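Local structure of putative acetyltransferase (Staphylococcus aureus subsp. aureus Mu50, 3H4Q) at residues Gln89-Tyr93 against Ile140-Thr144; Val85-Gln89 against Arg102-Phe106. The protein is of unknown function but, as a putative acetyltransferase of the GNAT family, probably transfers an acetyl group from acetyl-CoA to an acceptor not yet identified. One frame throughout, in Å; residues are numbered along the deposited sequence.

Contact 1. Residues Gln89-Tyr93 against Ile140-Thr144; sequences QAEWY and ILTDT
Residues Gln-89 to Tyr-93, a piece of loop passing into a 3-10 segment, face Leu-141 and Asp-143 of a strand, their CA atoms 8.5 Å apart for Gln-89 and Leu-141 and 9.5 Å for Tyr-93 and Asp-143, so the loop's side chains must bridge the gap. Tyr-93 reaches farthest, and its OH donates a 2.8 Å hydrogen bond to OD2 of Asp-143, on the lone pair anti to the other carboxylate oxygen. OD2 lies at the edge of the ring, in its plane, while the carboxylate is turned 79° against it. A chi1 of 62° sets the Asp-143 CG between its backbone N and carbonyl carbon, bringing OD2 to the hydroxyl end of the ring. A buried aspartate suits this place because the hydroxyl meets one oxygen and Phe-145 N gives a weak bond to the other. In the GNAT fold here, the loop after strand 78-86 thus covers one face of the sheet at strand 139-143, while Ile-140 packs on helix 120-134 from the other. Leu-141 supplies the apolar half: its CD1 comes to the edge of the Tyr-93 ring near CE2, and also meets the amide carbon CD of Gln-89 at 4.0 Å. Trp-92 adds its benzo edge, CZ2 lying 4.1 Å from Asp-143 CB. Two neighbours steady the phenol within its own loop: the Ala-90 methyl rests over one face, offset toward the rim, and Tyr-93 CD1 sits over the centre of the indole, 3.8 Å above its plane.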
ATOM      1  N   GLN A  89      11.920  -4.148   3.764  1.00 53.42           N
ATOM      2  CA  GLN A  89      11.635  -5.215   2.816  1.00 54.01           C
ATOM      3  C   GLN A  89      11.459  -6.553   3.547  1.00 54.79           C
ATOM      4  O   GLN A  89      12.159  -6.825   4.523  1.00 54.52           O
ATOM      5  CB  GLN A  89      12.769  -5.332   1.801  1.00 53.34           C
ATOM      6  CG  GLN A  89      12.983  -4.096   0.942  1.00 54.04           C
ATOM      7  CD  GLN A  89      14.081  -4.292  -0.094  1.00 55.41           C
ATOM      8  OE1 GLN A  89      14.426  -5.417  -0.435  1.00 67.37           O
ATOM      9  NE2 GLN A  89      14.622  -3.195  -0.608  1.00 56.48           N
ATOM     10  N   ALA A  90      10.532  -7.378   3.061  1.00 55.07           N
ATOM     11  CA  ALA A  90      10.237  -8.678   3.659  1.00 54.26           C
ATOM     12  C   ALA A  90      11.456  -9.575   3.605  1.00 55.70           C
ATOM     13  O   ALA A  90      12.139  -9.616   2.581  1.00 56.53           O
ATOM     14  CB  ALA A  90       9.066  -9.349   2.927  1.00 52.87           C
ATOM     15  N   GLU A  91      11.720 -10.291   4.701  1.00 55.72           N
ATOM     16  CA  GLU A  91      12.850 -11.210   4.769  1.00 55.68           C
ATOM     17  C   GLU A  91      12.801 -12.174   3.596  1.00 56.26           C
ATOM     18  O   GLU A  91      13.836 -12.488   3.023  1.00 57.89           O
ATOM     19  CB  GLU A  91      12.852 -11.995   6.087  1.00 55.18           C
ATOM     20  N   TRP A  92      11.603 -12.618   3.216  1.00 55.98           N
ATOM     21  CA  TRP A  92      11.469 -13.567   2.108  1.00 55.86           C
ATOM     22  C   TRP A  92      11.783 -12.985   0.729  1.00 56.38           C
ATOM     23  O   TRP A  92      11.983 -13.752  -0.218  1.00 57.10           O
ATOM     24  CB  TRP A  92      10.095 -14.247   2.103  1.00 55.40           C
ATOM     25  CG  TRP A  92       8.949 -13.378   1.736  1.00 54.13           C
ATOM     26  CD1 TRP A  92       8.198 -12.614   2.578  1.00 55.58           C
ATOM     27  CD2 TRP A  92       8.390 -13.208   0.432  1.00 53.86           C
ATOM     28  NE1 TRP A  92       7.210 -11.966   1.878  1.00 53.57           N
ATOM     29  CE2 TRP A  92       7.304 -12.313   0.556  1.00 53.29           C
ATOM     30  CE3 TRP A  92       8.704 -13.718  -0.832  1.00 54.63           C
ATOM     31  CZ2 TRP A  92       6.527 -11.920  -0.535  1.00 52.69           C
ATOM     32  CZ3 TRP A  92       7.930 -13.320  -1.921  1.00 55.54           C
ATOM     33  CH2 TRP A  92       6.854 -12.431  -1.762  1.00 53.59           C
ATOM     34  N   TYR A  93      11.800 -11.656   0.597  1.00 56.14           N
ATOM     35  CA  TYR A  93      12.204 -11.022  -0.667  1.00 55.98           C
ATOM     36  C   TYR A  93      13.611 -11.526  -1.022  1.00 55.91           C
ATOM     37  O   TYR A  93      13.892 -11.806  -2.185  1.00 56.21           O
ATOM     38  CB  TYR A  93      12.174  -9.484  -0.579  1.00 55.19           C
ATOM     39  CG  TYR A  93      10.809  -8.808  -0.672  1.00 57.28           C
ATOM     40  CD1 TYR A  93       9.620  -9.522  -0.517  1.00 57.23           C
ATOM     41  CD2 TYR A  93      10.712  -7.424  -0.838  1.00 57.28           C
ATOM     42  CE1 TYR A  93       8.390  -8.893  -0.590  1.00 55.78           C
ATOM     43  CE2 TYR A  93       9.468  -6.787  -0.901  1.00 54.06           C
ATOM     44  CZ  TYR A  93       8.314  -7.529  -0.780  1.00 55.61           C
ATOM     45  OH  TYR A  93       7.072  -6.919  -0.837  1.00 52.42           O
ATOM     46  N   ILE A 140      10.314   0.719  -6.797  1.00 59.29           N
ATOM     47  CA  ILE A 140       9.283   0.592  -5.777  1.00 62.76           C
ATOM     48  C   ILE A 140       8.819  -0.868  -5.867  1.00 61.69           C
ATOM     49  O   ILE A 140       8.575  -1.375  -6.966  1.00 62.90           O
ATOM     50  CB  ILE A 140       8.163   1.674  -5.939  1.00 62.06           C
ATOM     51  CG1 ILE A 140       7.100   1.546  -4.876  1.00 68.23           C
ATOM     52  CG2 ILE A 140       7.465   1.595  -7.265  1.00 68.92           C
ATOM     53  CD1 ILE A 140       6.092   2.709  -4.963  1.00 65.98           C
ATOM     54  N   LEU A 141       8.805  -1.580  -4.742  1.00 60.27           N
ATOM     55  CA  LEU A 141       8.357  -2.971  -4.753  1.00 59.23           C
ATOM     56  C   LEU A 141       7.114  -3.280  -3.908  1.00 58.61           C
ATOM     57  O   LEU A 141       6.617  -2.435  -3.149  1.00 58.87           O
ATOM     58  CB  LEU A 141       9.521  -3.955  -4.593  1.00 59.83           C
ATOM     59  CG  LEU A 141      10.846  -3.702  -3.874  1.00 61.33           C
ATOM     60  CD1 LEU A 141      10.931  -4.407  -2.552  1.00 65.56           C
ATOM     61  CD2 LEU A 141      11.941  -4.267  -4.736  1.00 55.78           C
ATOM     62  N   THR A 142       6.542  -4.454  -4.134  1.00 55.22           N
ATOM     63  CA  THR A 142       5.332  -4.840  -3.434  1.00 51.74           C
ATOM     64  C   THR A 142       5.086  -6.308  -3.695  1.00 50.18           C
ATOM     65  O   THR A 142       5.941  -6.983  -4.249  1.00 51.08           O
ATOM     66  CB  THR A 142       4.123  -3.994  -3.889  1.00 52.46           C
ATOM     67  OG1 THR A 142       2.985  -4.284  -3.059  1.00 53.16           O
ATOM     68  CG2 THR A 142       3.795  -4.230  -5.359  1.00 45.73           C
ATOM     69  N   ASP A 143       3.936  -6.812  -3.276  1.00 48.29           N
ATOM     70  CA  ASP A 143       3.625  -8.211  -3.476  1.00 48.76           C
ATOM     71  C   ASP A 143       2.118  -8.426  -3.485  1.00 47.24           C
ATOM     72  O   ASP A 143       1.351  -7.556  -3.052  1.00 46.27           O
ATOM     73  CB  ASP A 143       4.334  -9.077  -2.420  1.00 50.11           C
ATOM     74  CG  ASP A 143       3.892  -8.763  -1.006  1.00 50.52           C
ATOM     75  OD1 ASP A 143       2.781  -9.192  -0.638  1.00 54.25           O
ATOM     76  OD2 ASP A 143       4.675  -8.138  -0.251  1.00 60.42           O
ATOM     77  N   THR A 144       1.709  -9.587  -3.988  1.00 45.73           N
ATOM     78  CA  THR A 144       0.298  -9.938  -4.105  1.00 44.75           C
ATOM     79  C   THR A 144      -0.499  -9.625  -2.845  1.00 47.55           C
ATOM     80  O   THR A 144      -1.636  -9.139  -2.918  1.00 49.07           O
ATOM     81  CB  THR A 144       0.147 -11.418  -4.397  1.00 42.51           C
ATOM     82  OG1 THR A 144       0.784 -11.706  -5.644  1.00 40.88           O
ATOM     83  CG2 THR A 144      -1.314 -11.812  -4.470  1.00 40.96           C
TER

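Contact 2. Residues Val85-Gln89 against Arg102-Phe106; sequences VDQDQ and REGAF
Gln-87 lies across one face of the Phe-106 ring where the loop between strands 78-86 and 106-112 of the GNAT sheet returns through a type II turn, Arg-102 to Ala-105. The tight part is built on the Phe-106 ring. Gln-87 CG stands 3.8 Å from the ring centroid, only 11° off the normal, in a CH-pi contact, and the amide continues over the ring, the two planes 23° apart. Val-85 CG2 packs obliquely near Phe-106 CD2, at 4.1 Å. The backbones meet here too, Phe-106 CA approaching Asp-86 O to 3.4 Å. Phenylalanine suits the spot, giving the exposed glutamine a flat surface and facing the ligand pocket. Toward solvent the contact turns polar, and its bonds are bent, near 132° at the hydrogen. Gln-87 NE2 donates to Gly-104 O at 2.8 Å, from above the carbonyl plane; Gly-104, with its positive phi, takes the corner readily. Gln-89 NE2 makes only a weak bond to Arg-102 O, which also accepts from Ala-105 N inside the turn. Around Gln-87 an Asx turn bends the chain: Asp-86 OD1, also bonded to His-109 NE2, accepts from Asp-88 N at 2.8 Å, the donor lying above the carboxylate plane.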
ATOM      1  N   VAL A  85       3.474   2.548   3.166  1.00 49.04           N
ATOM      2  CA  VAL A  85       4.688   2.513   2.351  1.00 48.60           C
ATOM      3  C   VAL A  85       5.900   2.912   3.187  1.00 51.38           C
ATOM      4  O   VAL A  85       5.819   3.810   4.036  1.00 53.59           O
ATOM      5  CB  VAL A  85       4.602   3.458   1.149  1.00 49.08           C
ATOM      6  CG1 VAL A  85       4.313   4.887   1.603  1.00 50.52           C
ATOM      7  CG2 VAL A  85       5.886   3.410   0.354  1.00 46.46           C
ATOM      8  N   ASP A  86       7.010   2.213   2.966  1.00 51.87           N
ATOM      9  CA  ASP A  86       8.266   2.455   3.667  1.00 52.55           C
ATOM     10  C   ASP A  86       9.384   1.721   2.912  1.00 52.78           C
ATOM     11  O   ASP A  86       9.180   1.301   1.769  1.00 52.97           O
ATOM     12  CB  ASP A  86       8.158   2.029   5.135  1.00 52.69           C
ATOM     13  CG  ASP A  86       7.846   0.563   5.297  1.00 56.09           C
ATOM     14  OD1 ASP A  86       8.502  -0.262   4.631  1.00 60.74           O
ATOM     15  OD2 ASP A  86       6.967   0.236   6.126  1.00 63.50           O
ATOM     16  N   GLN A  87      10.550   1.580   3.537  1.00 52.51           N
ATOM     17  CA  GLN A  87      11.697   0.916   2.912  1.00 51.77           C
ATOM     18  C   GLN A  87      12.099  -0.395   3.604  1.00 51.58           C
ATOM     19  O   GLN A  87      13.182  -0.942   3.331  1.00 49.67           O
ATOM     20  CB  GLN A  87      12.875   1.890   2.850  1.00 50.88           C
ATOM     21  CG  GLN A  87      12.640   3.072   1.922  1.00 50.69           C
ATOM     22  CD  GLN A  87      13.795   4.048   1.948  1.00 51.01           C
ATOM     23  OE1 GLN A  87      14.113   4.594   2.993  1.00 57.39           O
ATOM     24  NE2 GLN A  87      14.418   4.286   0.794  1.00 47.58           N
ATOM     25  N   ASP A  88      11.223  -0.898   4.472  1.00 51.66           N
ATOM     26  CA  ASP A  88      11.433  -2.179   5.132  1.00 52.80           C
ATOM     27  C   ASP A  88      11.003  -3.263   4.137  1.00 52.93           C
ATOM     28  O   ASP A  88       9.866  -3.268   3.686  1.00 52.09           O
ATOM     29  CB  ASP A  88      10.586  -2.281   6.398  1.00 54.11           C
ATOM     30  CG  ASP A  88      10.921  -1.205   7.429  1.00 61.42           C
ATOM     31  OD1 ASP A  88      12.091  -0.764   7.476  1.00 65.87           O
ATOM     32  OD2 ASP A  88      10.014  -0.812   8.207  1.00 70.35           O
ATOM     33  N   GLN A  89      11.920  -4.148   3.764  1.00 53.42           N
ATOM     34  CA  GLN A  89      11.635  -5.215   2.816  1.00 54.01           C
ATOM     35  C   GLN A  89      11.459  -6.553   3.547  1.00 54.79           C
ATOM     36  O   GLN A  89      12.159  -6.825   4.523  1.00 54.52           O
ATOM     37  CB  GLN A  89      12.769  -5.332   1.801  1.00 53.34           C
ATOM     38  CG  GLN A  89      12.983  -4.096   0.942  1.00 54.04           C
ATOM     39  CD  GLN A  89      14.081  -4.292  -0.094  1.00 55.41           C
ATOM     40  OE1 GLN A  89      14.426  -5.417  -0.435  1.00 67.37           O
ATOM     41  NE2 GLN A  89      14.622  -3.195  -0.608  1.00 56.48           N
ATOM     42  N   ARG A 102      17.761  -3.419  -5.365  1.00 52.82           N
ATOM     43  CA  ARG A 102      16.824  -3.141  -4.286  1.00 53.44           C
ATOM     44  C   ARG A 102      17.345  -2.201  -3.207  1.00 51.98           C
ATOM     45  O   ARG A 102      16.545  -1.701  -2.404  1.00 49.84           O
ATOM     46  CB  ARG A 102      16.386  -4.448  -3.618  1.00 53.99           C
ATOM     47  CG  ARG A 102      15.478  -5.327  -4.466  1.00 56.77           C
ATOM     48  CD  ARG A 102      14.974  -6.493  -3.635  1.00 56.35           C
ATOM     49  NE  ARG A 102      16.070  -7.380  -3.237  1.00 59.47           N
ATOM     50  CZ  ARG A 102      16.069  -8.196  -2.182  1.00 59.27           C
ATOM     51  NH1 ARG A 102      15.041  -8.241  -1.340  1.00 61.36           N
ATOM     52  NH2 ARG A 102      17.136  -8.950  -1.943  1.00 54.77           N
ATOM     53  N   GLU A 103      18.661  -1.988  -3.159  1.00 50.81           N
ATOM     54  CA  GLU A 103      19.251  -1.094  -2.167  1.00 51.19           C
ATOM     55  C   GLU A 103      18.444   0.205  -2.133  1.00 51.65           C
ATOM     56  O   GLU A 103      18.293   0.860  -3.159  1.00 53.51           O
ATOM     57  CB  GLU A 103      20.711  -0.798  -2.503  1.00 50.39           C
ATOM     58  N   GLY A 104      17.865   0.532  -0.980  1.00 49.87           N
ATOM     59  CA  GLY A 104      17.116   1.771  -0.833  1.00 50.31           C
ATOM     60  C   GLY A 104      15.739   1.854  -1.481  1.00 51.00           C
ATOM     61  O   GLY A 104      15.123   2.920  -1.500  1.00 51.59           O
ATOM     62  N   ALA A 105      15.231   0.744  -1.994  1.00 51.79           N
ATOM     63  CA  ALA A 105      13.928   0.744  -2.636  1.00 52.00           C
ATOM     64  C   ALA A 105      12.795   0.959  -1.624  1.00 51.76           C
ATOM     65  O   ALA A 105      12.954   0.666  -0.434  1.00 51.91           O
ATOM     66  CB  ALA A 105      13.721  -0.563  -3.373  1.00 52.73           C
ATOM     67  N   PHE A 106      11.681   1.501  -2.117  1.00 51.02           N
ATOM     68  CA  PHE A 106      10.453   1.671  -1.336  1.00 51.21           C
ATOM     69  C   PHE A 106       9.553   0.442  -1.534  1.00 52.19           C
ATOM     70  O   PHE A 106       9.650  -0.255  -2.548  1.00 50.92           O
ATOM     71  CB  PHE A 106       9.717   2.955  -1.723  1.00 50.75           C
ATOM     72  CG  PHE A 106      10.314   4.180  -1.124  1.00 49.57           C
ATOM     73  CD1 PHE A 106      11.414   4.782  -1.699  1.00 53.83           C
ATOM     74  CD2 PHE A 106       9.806   4.717   0.034  1.00 45.23           C
ATOM     75  CE1 PHE A 106      11.981   5.914  -1.134  1.00 51.15           C
ATOM     76  CE2 PHE A 106      10.378   5.846   0.596  1.00 46.86           C
ATOM     77  CZ  PHE A 106      11.452   6.441   0.007  1.00 48.57           C
TER

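In the fold
Contact 1 and contact 2 share Gln-89, and their centres lie 8 Å apart. Both involve the excursion between strands 78-86 and 106-112: contact 2 draws together its departure and its return, while contact 1 lays its early part, Gln-89 to Tyr-93, against strand 139-143. They also touch directly. Leu-141 N lies 2.7 Å from Phe-106 O, a probable hydrogen bond of the parallel strand pair, and Arg-102 of contact 2 packs against contact 1, its CG 3.7 Å from Leu-141 CD2. Val-85, Asp-86, Gln-87 and Phe-106 of contact 2 help line a pocket holding a polyethylene glycol, probably from the crystallisation liquor, about 4 Å from the Phe-106 side chain; contact 1 contributes no residue to it.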